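Local coordinates for kinesin-like protein KIF19 (Mus musculus, PDB 5GSZ), which walks toward microtubule plus ends as a kinesin-8 motor and controls the length of motile cilia by depolymerizing microtubules at ciliary tips, at residues P20-V23 with A24-E27; A34-M37 with D38-M41; T76-M79 with V80-T84; H119-I123 with Y124-L128. All coordinates share one frame; numbering follows the deposited sequence.

Interaction 1: P20-V23 with A24-E27; sequences PISV and AELE. With ADP (adenosine-5'-diphosphate), chain B.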
loop_
_atom_site.group_PDB
_atom_site.type_symbol
_atom_site.label_atom_id
_atom_site.label_comp_id
_atom_site.label_asym_id
_atom_site.label_seq_id
_atom_site.Cartn_x
_atom_site.Cartn_y
_atom_site.Cartn_z
ATOM N N PRO A 20 -0.175 -4.470 -17.749
ATOM C CA PRO A 20 -0.479 -4.618 -19.176
ATOM C C PRO A 20 -1.812 -3.974 -19.521
ATOM O O PRO A 20 -2.717 -3.878 -18.690
ATOM C CB PRO A 20 -0.533 -6.136 -19.377
ATOM C CG PRO A 20 0.248 -6.688 -18.228
ATOM C CD PRO A 20 0.042 -5.764 -17.087
ATOM N N ILE A 21 -1.935 -3.555 -20.785
ATOM C CA ILE A 21 -3.207 -3.034 -21.275
ATOM C C ILE A 21 -4.270 -4.135 -21.294
ATOM O O ILE A 21 -3.974 -5.326 -21.465
ATOM C CB ILE A 21 -3.031 -2.383 -22.660
ATOM C CG1 ILE A 21 -4.312 -1.624 -23.039
ATOM C CG2 ILE A 21 -2.651 -3.431 -23.705
ATOM C CD1 ILE A 21 -4.101 -0.516 -24.004
ATOM N N SER A 22 -5.519 -3.743 -21.090
ATOM C CA SER A 22 -6.609 -4.697 -20.957
ATOM C C SER A 22 -7.449 -4.732 -22.227
ATOM O O SER A 22 -7.532 -3.749 -22.970
ATOM C CB SER A 22 -7.508 -4.362 -19.764
ATOM O OG SER A 22 -8.309 -3.222 -20.025
ATOM N N VAL A 23 -8.069 -5.890 -22.468
ATOM C CA VAL A 23 -8.972 -6.036 -23.605
ATOM C C VAL A 23 -10.027 -4.939 -23.590
ATOM O O VAL A 23 -10.237 -4.254 -24.593
ATOM C CB VAL A 23 -9.614 -7.436 -23.607
ATOM C CG1 VAL A 23 -10.727 -7.501 -24.639
ATOM C CG2 VAL A 23 -8.570 -8.497 -23.881
ATOM N N ALA A 24 -10.681 -4.734 -22.442
ATOM C CA ALA A 24 -11.715 -3.700 -22.346
ATOM C C ALA A 24 -11.200 -2.329 -22.768
ATOM O O ALA A 24 -11.966 -1.522 -23.311
ATOM C CB ALA A 24 -12.264 -3.629 -20.924
ATOM N N GLU A 25 -9.913 -2.053 -22.548
ATOM C CA GLU A 25 -9.332 -0.803 -23.020
ATOM C C GLU A 25 -9.140 -0.811 -24.534
ATOM O O GLU A 25 -9.312 0.221 -25.187
ATOM C CB GLU A 25 -8.008 -0.530 -22.285
ATOM C CG GLU A 25 -8.186 -0.130 -20.799
ATOM C CD GLU A 25 -6.900 -0.206 -19.942
ATOM O OE1 GLU A 25 -5.980 -1.008 -20.265
ATOM O OE2 GLU A 25 -6.809 0.563 -18.939
ATOM N N LEU A 26 -8.823 -1.965 -25.111
ATOM C CA LEU A 26 -8.665 -2.049 -26.557
ATOM C C LEU A 26 -10.009 -1.929 -27.265
ATOM O O LEU A 26 -10.109 -1.313 -28.326
ATOM C CB LEU A 26 -7.979 -3.356 -26.915
ATOM C CG LEU A 26 -6.577 -3.471 -26.346
ATOM C CD1 LEU A 26 -5.878 -4.788 -26.756
ATOM C CD2 LEU A 26 -5.790 -2.257 -26.793
ATOM N N GLU A 27 -11.055 -2.508 -26.693
ATOM C CA GLU A 27 -12.364 -2.390 -27.304
ATOM C C GLU A 27 -12.836 -0.945 -27.292
ATOM O O GLU A 27 -13.479 -0.485 -28.244
ATOM C CB GLU A 27 -13.347 -3.299 -26.576
ATOM C CG GLU A 27 -12.714 -4.615 -26.212
ATOM C CD GLU A 27 -13.630 -5.805 -26.388
ATOM O OE1 GLU A 27 -14.681 -5.862 -25.714
ATOM O OE2 GLU A 27 -13.283 -6.687 -27.199
HETATM P PB ADP B . -7.017 -2.516 -8.094
HETATM O O1B ADP B . -6.723 -3.470 -6.958
HETATM O O2B ADP B . -6.025 -1.378 -8.113
HETATM O O3B ADP B . -8.470 -2.155 -8.245
HETATM P PA ADP B . -6.790 -4.972 -9.426
HETATM O O1A ADP B . -5.398 -5.512 -9.313
HETATM O O2A ADP B . -7.874 -5.370 -8.456
HETATM O O3A ADP B . -6.734 -3.351 -9.449
HETATM O "O5'" ADP B . -7.436 -5.357 -10.842
HETATM C "C5'" ADP B . -6.737 -5.337 -12.075
HETATM C "C4'" ADP B . -7.153 -6.575 -12.839
HETATM O "O4'" ADP B . -6.103 -6.853 -13.755
HETATM C "C3'" ADP B . -7.180 -7.741 -11.887
HETATM O "O3'" ADP B . -8.004 -8.732 -12.502
HETATM C "C2'" ADP B . -5.737 -8.194 -11.832
HETATM O "O2'" ADP B . -5.652 -9.616 -11.663
HETATM C "C1'" ADP B . -5.186 -7.793 -13.196
HETATM N N9 ADP B . -3.849 -7.156 -13.098
HETATM C C8 ADP B . -3.546 -6.021 -12.429
HETATM N N7 ADP B . -2.230 -5.693 -12.544
HETATM C C5 ADP B . -1.669 -6.649 -13.305
HETATM C C6 ADP B . -0.315 -6.923 -13.798
HETATM N N6 ADP B . 0.711 -6.086 -13.501
HETATM N N1 ADP B . -0.145 -8.030 -14.553
HETATM C C2 ADP B . -1.165 -8.849 -14.857
HETATM N N3 ADP B . -2.424 -8.670 -14.424
HETATM C C4 ADP B . -2.731 -7.605 -13.663
#
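Ser22 and Glu25 face each other across the first turn of helix 23-27 and trade side chain for backbone in both directions, a textbook capping box. Glu25 OE1 accepts from Ser22 N at 2.9 Å; the donor comes to the anti side of the carboxylate, 26° out of its plane. In return Ser22 OG, set between its own backbone N and carbonyl carbon (chi1 73°), takes the Glu25 N-H at 3.2 Å. Glu25 can reach back because its chain, beyond CG, runs extended toward the loop instead of following the helix. The other carboxylate oxygen, OE2, is turned to a salt bridge with Arg19 and a hydrogen bond from Ser324, which fixes the rotation of the whole group.

On another side of the same turn, Ile21 and Leu26 slant across one another, Ile21 CD1 meeting Leu26 CD2 at 3.7 Å. These residues flank the cap in the positions of a hydrophobic staple. The backbone adds Leu26 N to Ser22 O at 3.1 Å and Glu27 N to Val23 O at 2.9 Å.

The capped turn follows strand 12-18 through a loop in which Pro20 CD rests 3.4 Å from N1 of the ADP adenine. Ile21 leans on Pro325 and Ala326 and Glu25 on Ala326, in the loop beyond strand 315-323; the short helix stands at the surface beside the nucleotide pocket.

Interaction 2: A34-M37 with D38-M41; sequences AHKM and DEQM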
loop_
_atom_site.group_PDB
_atom_site.type_symbol
_atom_site.label_atom_id
_atom_site.label_comp_id
_atom_site.label_asym_id
_atom_site.label_seq_id
_atom_site.Cartn_x
_atom_site.Cartn_y
_atom_site.Cartn_z
ATOM N N ALA A 34 1.887 4.904 -22.131
ATOM C CA ALA A 34 2.807 4.756 -21.015
ATOM C C ALA A 34 3.888 3.771 -21.416
ATOM O O ALA A 34 3.584 2.696 -21.945
ATOM C CB ALA A 34 2.088 4.287 -19.746
ATOM N N HIS A 35 5.143 4.138 -21.167
ATOM C CA HIS A 35 6.282 3.340 -21.602
ATOM C C HIS A 35 7.388 3.387 -20.562
ATOM O O HIS A 35 7.923 4.456 -20.259
ATOM C CB HIS A 35 6.799 3.814 -22.966
ATOM C CG HIS A 35 5.914 3.408 -24.105
ATOM N ND1 HIS A 35 4.864 4.183 -24.548
ATOM C CD2 HIS A 35 5.893 2.281 -24.858
ATOM C CE1 HIS A 35 4.251 3.565 -25.542
ATOM N NE2 HIS A 35 4.858 2.411 -25.751
ATOM N N LYS A 36 7.711 2.227 -20.009
ATOM C CA LYS A 36 8.939 2.071 -19.246
ATOM C C LYS A 36 10.104 2.236 -20.207
ATOM O O LYS A 36 10.286 1.420 -21.113
ATOM C CB LYS A 36 8.963 0.707 -18.567
ATOM C CG LYS A 36 10.286 0.337 -17.983
ATOM C CD LYS A 36 10.109 -0.717 -16.931
ATOM C CE LYS A 36 11.406 -0.966 -16.200
ATOM N NZ LYS A 36 12.125 -2.119 -16.797
ATOM N N MET A 37 10.860 3.318 -20.044
ATOM C CA MET A 37 11.954 3.654 -20.942
ATOM C C MET A 37 13.289 3.156 -20.444
ATOM O O MET A 37 14.291 3.286 -21.148
ATOM C CB MET A 37 12.032 5.170 -21.139
ATOM C CG MET A 37 10.882 5.764 -21.930
ATOM S SD MET A 37 10.658 4.903 -23.500
ATOM C CE MET A 37 12.315 5.019 -24.186
ATOM N N ASP A 38 13.305 2.525 -19.282
ATOM C CA ASP A 38 14.438 2.619 -18.382
ATOM C C ASP A 38 14.020 1.922 -17.097
ATOM O O ASP A 38 12.824 1.748 -16.853
ATOM C CB ASP A 38 14.779 4.103 -18.186
ATOM C CG ASP A 38 15.817 4.349 -17.126
ATOM O OD1 ASP A 38 16.395 3.375 -16.607
ATOM O OD2 ASP A 38 16.059 5.542 -16.818
ATOM N N GLU A 39 14.976 1.503 -16.273
ATOM C CA GLU A 39 14.600 0.769 -15.075
ATOM C C GLU A 39 14.066 1.678 -13.974
ATOM O O GLU A 39 13.496 1.178 -12.996
ATOM C CB GLU A 39 15.783 -0.057 -14.562
ATOM C CG GLU A 39 15.335 -1.226 -13.703
ATOM C CD GLU A 39 14.445 -2.201 -14.474
ATOM O OE1 GLU A 39 14.717 -2.411 -15.682
ATOM O OE2 GLU A 39 13.457 -2.723 -13.880
ATOM N N GLN A 40 14.207 2.992 -14.116
ATOM C CA GLN A 40 13.616 3.880 -13.129
ATOM C C GLN A 40 12.956 5.097 -13.773
ATOM O O GLN A 40 12.706 6.097 -13.087
ATOM C CB GLN A 40 14.670 4.291 -12.108
ATOM C CG GLN A 40 15.932 4.851 -12.698
ATOM C CD GLN A 40 16.881 5.354 -11.631
ATOM O OE1 GLN A 40 16.598 5.241 -10.446
ATOM N NE2 GLN A 40 18.022 5.894 -12.048
ATOM N N MET A 41 12.648 5.032 -15.066
ATOM C CA MET A 41 11.973 6.133 -15.735
ATOM C C MET A 41 10.877 5.614 -16.651
ATOM O O MET A 41 11.066 4.640 -17.386
ATOM C CB MET A 41 12.940 6.992 -16.550
ATOM C CG MET A 41 12.220 7.792 -17.611
ATOM S SD MET A 41 13.143 9.165 -18.291
ATOM C CE MET A 41 13.042 10.309 -16.908
#
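A beta hairpin turns here between strands 34-36 and 41-45, with Lys36 and Glu39 bridging its loop and Met37 bonded to Met41 where the second strand sets out. Met37 N gives its hydrogen to Met41 O at 3.0 Å, the donor lying 21° off the carbonyl plane, and this bond closes the turn. On the same pair, Met37 CB approaches Met41 CG to 4.4 Å, a loose apolar touch, while the sulfur end of Met37 leads away.

Lys36 supplies the charged part. Its chain starts with CG opposite the backbone N (chi1 169°), passes alongside the carbonyl oxygen of Asp38, and bends only at its last torsion (chi4 -95°), which brings NZ to 2.8 Å from Glu39 OE1. The salt bridge is made from above the carboxylate plane, with Glu39 OE2 a little farther from Lys36 NZ, at 3.3 Å. A methionine in place of Lys36 would probably leave the Glu39 carboxylate without this counter-charge and freer to swing away from the turn.

The hairpin belongs to the small three-stranded antiparallel sheet completed by strand 62-66. Backbone bonds tie Glu39 to Ala70 of strand 69-71 and Gln40 to Phe67, and Lys36 also touches Asp72 in the following loop.

Interaction 3: T76-M79 with V80-T84; sequences TQEM and VYQAT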
loop_
_atom_site.group_PDB
_atom_site.type_symbol
_atom_site.label_atom_id
_atom_site.label_comp_id
_atom_site.label_asym_id
_atom_site.label_seq_id
_atom_site.Cartn_x
_atom_site.Cartn_y
_atom_site.Cartn_z
ATOM N N THR A 76 7.929 -9.843 -13.182
ATOM C CA THR A 76 7.096 -10.864 -12.573
ATOM C C THR A 76 6.688 -10.431 -11.168
ATOM O O THR A 76 7.164 -9.427 -10.633
ATOM C CB THR A 76 7.835 -12.200 -12.526
ATOM O OG1 THR A 76 8.731 -12.204 -11.413
ATOM C CG2 THR A 76 8.643 -12.384 -13.804
ATOM N N GLN A 77 5.788 -11.202 -10.564
ATOM C CA GLN A 77 5.449 -10.939 -9.174
ATOM C C GLN A 77 6.697 -10.979 -8.289
ATOM O O GLN A 77 6.953 -10.040 -7.529
ATOM C CB GLN A 77 4.373 -11.919 -8.698
ATOM C CG GLN A 77 3.001 -11.677 -9.345
ATOM C CD GLN A 77 2.211 -10.511 -8.743
ATOM O OE1 GLN A 77 2.602 -9.347 -8.853
ATOM N NE2 GLN A 77 1.069 -10.821 -8.133
ATOM N N GLU A 78 7.523 -12.024 -8.413
ATOM C CA GLU A 78 8.696 -12.103 -7.536
ATOM C C GLU A 78 9.693 -10.985 -7.790
ATOM O O GLU A 78 10.409 -10.589 -6.868
ATOM C CB GLU A 78 9.419 -13.443 -7.665
ATOM C CG GLU A 78 9.027 -14.463 -6.561
ATOM C CD GLU A 78 9.934 -14.459 -5.324
ATOM O OE1 GLU A 78 9.608 -15.175 -4.348
ATOM O OE2 GLU A 78 10.985 -13.779 -5.344
ATOM N N MET A 79 9.779 -10.467 -9.011
ATOM C CA MET A 79 10.731 -9.392 -9.252
ATOM C C MET A 79 10.259 -8.102 -8.599
ATOM O O MET A 79 11.067 -7.336 -8.053
ATOM C CB MET A 79 10.928 -9.184 -10.748
ATOM C CG MET A 79 11.415 -10.399 -11.500
ATOM S SD MET A 79 11.560 -10.031 -13.257
ATOM C CE MET A 79 12.077 -11.647 -13.859
ATOM N N VAL A 80 8.950 -7.846 -8.657
ATOM C CA VAL A 80 8.382 -6.719 -7.927
ATOM C C VAL A 80 8.667 -6.861 -6.441
ATOM O O VAL A 80 9.073 -5.900 -5.777
ATOM C CB VAL A 80 6.873 -6.600 -8.212
ATOM C CG1 VAL A 80 6.189 -5.818 -7.103
ATOM C CG2 VAL A 80 6.656 -5.899 -9.532
ATOM N N TYR A 81 8.480 -8.066 -5.903
ATOM C CA TYR A 81 8.765 -8.293 -4.496
ATOM C C TYR A 81 10.231 -8.032 -4.172
ATOM O O TYR A 81 10.549 -7.314 -3.212
ATOM C CB TYR A 81 8.383 -9.712 -4.119
ATOM C CG TYR A 81 9.031 -10.146 -2.836
ATOM C CD1 TYR A 81 8.608 -9.629 -1.616
ATOM C CD2 TYR A 81 10.076 -11.065 -2.839
ATOM C CE1 TYR A 81 9.199 -10.021 -0.430
ATOM C CE2 TYR A 81 10.669 -11.462 -1.665
ATOM C CZ TYR A 81 10.228 -10.938 -0.462
ATOM O OH TYR A 81 10.817 -11.335 0.710
ATOM N N GLN A 82 11.143 -8.620 -4.958
ATOM C CA GLN A 82 12.567 -8.456 -4.685
ATOM C C GLN A 82 12.953 -6.982 -4.686
ATOM O O GLN A 82 13.742 -6.536 -3.847
ATOM C CB GLN A 82 13.403 -9.217 -5.717
ATOM C CG GLN A 82 13.167 -10.727 -5.867
ATOM C CD GLN A 82 13.836 -11.573 -4.799
ATOM O OE1 GLN A 82 14.729 -11.111 -4.094
ATOM N NE2 GLN A 82 13.430 -12.837 -4.708
ATOM N N ALA A 83 12.389 -6.207 -5.599
ATOM C CA ALA A 83 12.793 -4.821 -5.739
ATOM C C ALA A 83 12.106 -3.890 -4.759
ATOM O O ALA A 83 12.504 -2.723 -4.658
ATOM C CB ALA A 83 12.512 -4.335 -7.160
ATOM N N THR A 84 11.081 -4.340 -4.049
ATOM C CA THR A 84 10.321 -3.390 -3.245
ATOM C C THR A 84 10.389 -3.669 -1.753
ATOM O O THR A 84 10.744 -2.761 -0.981
ATOM C CB THR A 84 8.846 -3.334 -3.696
ATOM O OG1 THR A 84 8.293 -4.651 -3.706
ATOM C CG2 THR A 84 8.747 -2.735 -5.066
#
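Glu78, Met79 and Val80 carry most of this contact along the first turns of helix 77-84. Glu78 sends its bent chain over the outside of the helix to Gln82, one turn on, where OE2 accepts from NE2 at 2.7 Å. The N-H arrives nearly in line with the carboxylate C-O bond, yet the oxygen stands 22° out of the amide plane, and the two flat groups are turned 35° apart. The same OE2 lies near the ring plane of Tyr81, at its edge, 3.8 Å from CD2. Glu78 OE1 reaches, by a long and weak ion pair, to Arg126 of helix 123-136. With an alanine here the Gln82 amide is likely to lose its acceptor and be free to turn.

Met79 belongs to the helix cap, and with Thr76 it forms a capping box: Met79 N donates to Thr76 OG1 at 3.1 Å, while the methionine chain, extended beyond CG, lays its SD beside Thr76 N, a weak bond of 3.6 Å. Farther along, Met79 O receives Ala83 N at 3.0 Å.

Val80 begins the regular helical bonding by giving its N-H to Thr76 O at 3.1 Å. With CG1 opposite the backbone N (chi1 158°), its other methyl, CG2, comes to 3.7 Å from that oxygen. The valine also packs against Phe71 of strand 69-71 and Arg17 of strand 12-18.

Interaction 4: H119-I123 with Y124-L128; sequences HEPGI and YVRTL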
loop_
_atom_site.group_PDB
_atom_site.type_symbol
_atom_site.label_atom_id
_atom_site.label_comp_id
_atom_site.label_asym_id
_atom_site.label_seq_id
_atom_site.Cartn_x
_atom_site.Cartn_y
_atom_site.Cartn_z
ATOM N N HIS A 119 -2.363 -18.594 -8.776
ATOM C CA HIS A 119 -1.283 -18.920 -9.700
ATOM C C HIS A 119 -0.143 -17.906 -9.619
ATOM O O HIS A 119 1.000 -18.254 -9.933
ATOM C CB HIS A 119 -1.816 -19.029 -11.137
ATOM N N GLU A 120 -0.413 -16.663 -9.181
ATOM C CA GLU A 120 0.589 -15.586 -9.206
ATOM C C GLU A 120 0.516 -14.724 -7.951
ATOM O O GLU A 120 0.056 -13.574 -7.981
ATOM C CB GLU A 120 0.436 -14.718 -10.462
ATOM C CG GLU A 120 1.010 -15.348 -11.722
ATOM C CD GLU A 120 2.537 -15.218 -11.833
ATOM O OE1 GLU A 120 3.167 -14.764 -10.860
ATOM O OE2 GLU A 120 3.082 -15.583 -12.899
ATOM N N PRO A 121 1.007 -15.245 -6.830
ATOM C CA PRO A 121 0.845 -14.548 -5.544
ATOM C C PRO A 121 1.610 -13.238 -5.487
ATOM O O PRO A 121 2.589 -13.019 -6.204
ATOM C CB PRO A 121 1.411 -15.551 -4.534
ATOM C CG PRO A 121 1.391 -16.870 -5.242
ATOM C CD PRO A 121 1.648 -16.554 -6.668
ATOM N N GLY A 122 1.175 -12.367 -4.581
ATOM C CA GLY A 122 1.803 -11.062 -4.475
ATOM C C GLY A 122 2.719 -10.819 -3.287
ATOM O O GLY A 122 3.417 -11.720 -2.811
ATOM N N ILE A 123 2.703 -9.575 -2.805
ATOM C CA ILE A 123 3.681 -9.111 -1.827
ATOM C C ILE A 123 3.452 -9.753 -0.458
ATOM O O ILE A 123 4.415 -10.106 0.231
ATOM C CB ILE A 123 3.644 -7.574 -1.725
ATOM C CG1 ILE A 123 4.210 -6.933 -2.985
ATOM C CG2 ILE A 123 4.416 -7.094 -0.485
ATOM C CD1 ILE A 123 5.618 -7.360 -3.285
ATOM N N TYR A 124 2.190 -9.865 -0.023
ATOM C CA TYR A 124 1.857 -10.450 1.273
ATOM C C TYR A 124 2.592 -11.758 1.517
ATOM O O TYR A 124 3.472 -11.826 2.378
ATOM C CB TYR A 124 0.354 -10.724 1.417
ATOM C CG TYR A 124 -0.564 -9.515 1.422
ATOM C CD1 TYR A 124 -0.119 -8.254 1.808
ATOM C CD2 TYR A 124 -1.888 -9.644 1.039
ATOM C CE1 TYR A 124 -0.997 -7.153 1.809
ATOM C CE2 TYR A 124 -2.745 -8.584 1.042
ATOM C CZ TYR A 124 -2.311 -7.336 1.421
ATOM O OH TYR A 124 -3.210 -6.289 1.415
ATOM N N VAL A 125 2.251 -12.794 0.751
ATOM C CA VAL A 125 2.785 -14.119 1.037
ATOM C C VAL A 125 4.288 -14.170 0.770
ATOM O O VAL A 125 5.029 -14.837 1.495
ATOM C CB VAL A 125 2.013 -15.215 0.261
ATOM C CG1 VAL A 125 0.516 -15.131 0.509
ATOM C CG2 VAL A 125 2.268 -15.128 -1.211
ATOM N N ARG A 126 4.772 -13.466 -0.248
ATOM C CA ARG A 126 6.214 -13.473 -0.493
ATOM C C ARG A 126 6.954 -12.875 0.689
ATOM O O ARG A 126 8.002 -13.381 1.104
ATOM C CB ARG A 126 6.556 -12.721 -1.787
ATOM C CG ARG A 126 6.128 -13.472 -3.027
ATOM C CD ARG A 126 6.167 -12.662 -4.301
ATOM N NE ARG A 126 6.477 -13.577 -5.400
ATOM C CZ ARG A 126 5.600 -14.336 -6.054
ATOM N NH1 ARG A 126 4.307 -14.293 -5.767
ATOM N NH2 ARG A 126 6.013 -15.152 -7.005
ATOM N N THR A 127 6.390 -11.829 1.277
ATOM C CA THR A 127 7.014 -11.204 2.431
ATOM C C THR A 127 6.861 -12.052 3.685
ATOM O O THR A 127 7.823 -12.199 4.448
ATOM C CB THR A 127 6.428 -9.812 2.643
ATOM O OG1 THR A 127 6.384 -9.132 1.385
ATOM C CG2 THR A 127 7.285 -9.013 3.603
ATOM N N LEU A 128 5.666 -12.605 3.928
ATOM C CA LEU A 128 5.516 -13.520 5.059
ATOM C C LEU A 128 6.492 -14.676 4.958
ATOM O O LEU A 128 6.960 -15.196 5.978
ATOM C CB LEU A 128 4.082 -14.043 5.163
ATOM C CG LEU A 128 2.996 -13.161 5.797
ATOM C CD1 LEU A 128 2.580 -11.939 5.028
ATOM C CD2 LEU A 128 1.771 -13.986 6.105
#
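Ile123 O is gripped twice by Thr127, once by the backbone N at 2.8 Å and once by the hydroxyl OG1, whose modelled separation is very short and best taken as approximate. The N-H is tilted 22° from the carbonyl plane. Both bonds come from the residue one turn ahead, so they lock the opening of helix 123-136, for which Gly122 serves as N-cap. This helix belongs to the kinesin motor domain, a member of the P-loop NTPase clan, and follows the helix that carries the end of the nucleotide-binding loop. The first helical bond, Arg126 N to Gly122 O, is weak at 3.4 Å.

Pro121, just ahead of the cap, packs against Val125, and Arg126 lies close by. The proline CB meets Val125 CG2 at 3.5 Å, the methyl that sits between the valine's backbone N and its carbonyl carbon (chi1 -54° sets CG1 anti to the carbonyl carbon). Arg126 doubles back over the loop: its CG passes 3.2 Å from Gly122 O, and the arginine chain, bent at chi3, crosses the proline side chain at about a right angle. The exact placing of NH1 against the Pro121 carbonyl is doubtful in the model.

The Tyr124 side chain packs on Leu199 of helix 192-203 and on Met248 and Asp250 of strand 242-250. Ile123, with CG2 opposite its backbone N, holds that methyl 3.4 Å from Thr127 OG1.

In the fold
All four contacts are local turns or caps of one motor domain, and three of them stand close to the nucleotide. Interaction 1 touches the adenine, whereas the side chains of Gln77 in interaction 3 and Glu120 in interaction 4 lie about 6 and 8 Å from ADP. Interactions 3 and 4, with centres 10 Å apart, meet directly: Gln77 NE2 lies 2.9 Å from Glu120 O, a probable hydrogen bond, and Tyr81 CE1 packs 3.5 Å from Thr127 OG1. Gln77 also bonds Arg17 and Tyr112 of the ADP pocket. Interaction 2 is more remote, with its Lys36 side chain about 11 Å from ADP and its nearest atoms about 7 Å from interaction 3.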